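Local atomic coordinates of bacterial transferase hexapeptide (Three repeats) family protein (Acinetobacter baumannii, PDB entry 4M9C), a protein that probably transfers an acetyl group to a UDP-linked amino sugar in the biosynthesis of UDP-N,N'-diacetylbacillosamine. Residues 35-38 with 39-42; 93-96 with 97-100. One frame throughout, in Å; residues are numbered along the deposited sequence.

Interaction 1 of 2, residues 35-38 with 39-42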
# COMPACT_ATOMS: atom_id res chain seq x y z
N PHE A 35 -21.51 -18.92 4.46
CA PHE A 35 -22.02 -17.56 4.36
C PHE A 35 -23.39 -17.47 5.03
O PHE A 35 -24.22 -18.36 4.87
CB PHE A 35 -22.13 -17.14 2.90
CG PHE A 35 -20.80 -16.98 2.21
CD1 PHE A 35 -20.02 -15.86 2.44
CD2 PHE A 35 -20.34 -17.95 1.32
CE1 PHE A 35 -18.81 -15.70 1.80
CE2 PHE A 35 -19.12 -17.80 0.68
CZ PHE A 35 -18.35 -16.68 0.93
N ILE A 36 -23.63 -16.40 5.77
CA ILE A 36 -24.94 -16.12 6.35
C ILE A 36 -25.58 -14.97 5.59
O ILE A 36 -25.05 -13.86 5.59
CB ILE A 36 -24.83 -15.71 7.83
CG1 ILE A 36 -24.25 -16.85 8.67
CG2 ILE A 36 -26.19 -15.27 8.37
CD1 ILE A 36 -24.11 -16.51 10.14
N ASP A 37 -26.71 -15.24 4.94
CA ASP A 37 -27.41 -14.22 4.15
C ASP A 37 -28.86 -14.62 3.87
O ASP A 37 -29.12 -15.53 3.09
CB ASP A 37 -26.67 -13.96 2.84
CG ASP A 37 -27.15 -12.70 2.13
OD1 ASP A 37 -26.43 -11.67 2.19
OD2 ASP A 37 -28.23 -12.75 1.51
N ASP A 38 -29.80 -13.95 4.53
CA ASP A 38 -31.22 -14.29 4.40
C ASP A 38 -31.67 -14.25 2.95
O ASP A 38 -32.27 -15.19 2.44
CB ASP A 38 -32.08 -13.35 5.25
CG ASP A 38 -31.99 -13.66 6.73
OD1 ASP A 38 -31.60 -14.80 7.07
OD2 ASP A 38 -32.31 -12.77 7.56
N GLY A 39 -31.35 -13.14 2.28
CA GLY A 39 -31.68 -12.97 0.88
C GLY A 39 -31.24 -14.11 -0.01
O GLY A 39 -31.99 -14.54 -0.89
N LEU A 40 -30.03 -14.62 0.21
CA LEU A 40 -29.48 -15.66 -0.64
C LEU A 40 -29.56 -17.04 -0.00
O LEU A 40 -28.95 -17.99 -0.48
CB LEU A 40 -28.04 -15.34 -1.05
CG LEU A 40 -27.87 -14.20 -2.06
CD1 LEU A 40 -28.62 -12.95 -1.62
CD2 LEU A 40 -26.40 -13.87 -2.30
N SER A 41 -30.34 -17.14 1.08
CA SER A 41 -30.55 -18.41 1.75
C SER A 41 -30.83 -19.54 0.76
O SER A 41 -31.58 -19.36 -0.20
CB SER A 41 -31.72 -18.29 2.74
OG SER A 41 -32.12 -19.57 3.23
N GLY A 42 -30.22 -20.70 0.98
CA GLY A 42 -30.48 -21.87 0.16
C GLY A 42 -29.58 -22.03 -1.05
O GLY A 42 -29.50 -23.12 -1.63
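Two oxygens of Asp37 grip the backbone N-H of Leu40, one firmly and one weakly. The firm bond runs from Leu40 N to Asp37 OD2 at 2.9 Å, with 142° at the hydrogen, and it uses the lone pair of OD2 that faces away from OD1. The weak bond goes to the main-chain O of Asp37, 3.2 Å from Leu40 N. With CG of Asp37 opposite its own N and beside its carbonyl carbon (chi1 -167°), OD2 is brought to Leu40 N. There OD2 also meets the leucine side chain, lying 3.2 Å from Leu40 CD1, a tight fit of oxygen against methyl. The chain is leaving strand 33-36 of a Rossmann-like domain here, at the C-terminal end of a parallel strand, and it reverses in a type I turn from Asp38 to Ser41. Ser41 N closes that turn on Asp38 O at 3.1 Å, reaching the carbonyl from 69° out of its plane. Ser41 CB packs 3.2 Å from the same Asp38 O. Outside the turn, Val50 and Ala10 pack against both Asp37 and Leu40, while Asp38 OD1 accepts a bond from Tyr53 N at the start of helix 53-58.

Interaction 2 of 2, residues 93-96 with 97-100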
# COMPACT_ATOMS: atom_id res chain seq x y z
N VAL A 93 -10.37 -11.40 12.74
CA VAL A 93 -9.75 -11.92 11.53
C VAL A 93 -8.69 -10.93 11.06
O VAL A 93 -8.98 -9.75 10.92
CB VAL A 93 -10.83 -12.09 10.43
CG1 VAL A 93 -10.21 -12.52 9.11
CG2 VAL A 93 -11.86 -13.10 10.88
N GLN A 94 -7.47 -11.42 10.85
CA GLN A 94 -6.41 -10.61 10.25
C GLN A 94 -6.00 -11.27 8.95
O GLN A 94 -6.49 -12.33 8.59
CB GLN A 94 -5.16 -10.55 11.13
CG GLN A 94 -5.39 -10.13 12.56
CD GLN A 94 -5.73 -11.30 13.45
OE1 GLN A 94 -6.67 -11.23 14.24
NE2 GLN A 94 -4.96 -12.39 13.34
N SER A 95 -5.06 -10.64 8.27
CA SER A 95 -4.47 -11.25 7.09
C SER A 95 -3.06 -11.62 7.44
O SER A 95 -2.48 -11.06 8.38
CB SER A 95 -4.47 -10.25 5.94
OG SER A 95 -5.79 -9.80 5.72
N THR A 96 -2.50 -12.57 6.70
CA THR A 96 -1.13 -13.01 6.93
C THR A 96 -0.15 -11.85 6.92
O THR A 96 0.75 -11.79 7.75
CB THR A 96 -0.71 -14.05 5.89
OG1 THR A 96 -1.61 -15.16 5.95
CG2 THR A 96 0.72 -14.56 6.16
N ASN A 97 -0.31 -10.92 5.99
CA ASN A 97 0.68 -9.85 5.89
C ASN A 97 0.35 -8.60 6.71
O ASN A 97 1.03 -7.58 6.59
CB ASN A 97 0.96 -9.48 4.43
CG ASN A 97 -0.23 -8.79 3.75
OD1 ASN A 97 -1.25 -8.51 4.39
ND2 ASN A 97 -0.11 -8.53 2.46
N THR A 98 -0.69 -8.67 7.54
CA THR A 98 -1.05 -7.54 8.40
C THR A 98 0.08 -7.25 9.38
O THR A 98 0.67 -8.17 9.94
CB THR A 98 -2.35 -7.81 9.21
OG1 THR A 98 -3.48 -7.84 8.32
CG2 THR A 98 -2.58 -6.74 10.27
N VAL A 99 0.37 -5.97 9.59
CA VAL A 99 1.39 -5.55 10.54
C VAL A 99 0.74 -4.80 11.70
O VAL A 99 -0.05 -3.87 11.48
CB VAL A 99 2.44 -4.64 9.87
CG1 VAL A 99 3.38 -4.01 10.91
CG2 VAL A 99 3.23 -5.42 8.83
N ILE A 100 1.07 -5.20 12.93
CA ILE A 100 0.64 -4.50 14.14
C ILE A 100 1.87 -4.32 15.04
O ILE A 100 2.56 -5.30 15.32
CB ILE A 100 -0.43 -5.32 14.91
CG1 ILE A 100 -1.67 -5.56 14.04
CG2 ILE A 100 -0.81 -4.61 16.22
CD1 ILE A 100 -2.60 -6.64 14.59
O HOH W 1 2.53 -9.80 9.05
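With chi1 of Thr98 at -69°, its hydroxyl lies beside its own backbone N and opposite its carbonyl carbon, which turns OG1 back toward Ser95. There Thr98 OG1 accepts the N-H of Ser95 at 3.2 Å, while Thr98 N returns a bond to Ser95 O at 3.1 Å. The two residues are thus tied twice, by side chain and by main chain, across a type I turn from Ser95 to Thr98. The N-H of Thr98 meets the Ser95 carbonyl from 65° out of its plane, and Ser95 CB packs 3.5 Å from Thr98 OG1. A water bridges Thr96 O and Thr98 O, donating to both, at 3.0 and 2.6 Å respectively. Asn97 holds its CG between N and carbonyl carbon (chi1 69°), and its OD1 takes a bond from Phe115 N; Asn97 OD1 also lies 4.0 Å from Ser95 CB. Ser95 OG with Leu112 O and Thr98 OG1 with Thr116 OG1 add further bonds to the following coil, and Asn97 packs on Val99 of the third subunit. Such coil-to-coil stacking at a corner leading into short strand 99-100, the first strand of its parallel sheet, is characteristic of a left-handed beta-helix.

Both contacts are type I turns at the surface, with no buried residue among those that touch, yet they belong to different domains. Residues 35-42 leave a strand of the Rossmann-like sheet, whereas 93-100 lead into the first strand of one beta-helix face; their nearest atoms are about 12 Å apart. The chemistry differs accordingly. In interaction 1 a carboxylate accepts a main-chain N-H further along the chain, and no other subunit touches the segments. In interaction 2 a hydroxyl accepts from an earlier residue, a water joins two carbonyls, and polar side chains bond to the next coil while residues of the second and third subunits pack on Val99 and Asn97.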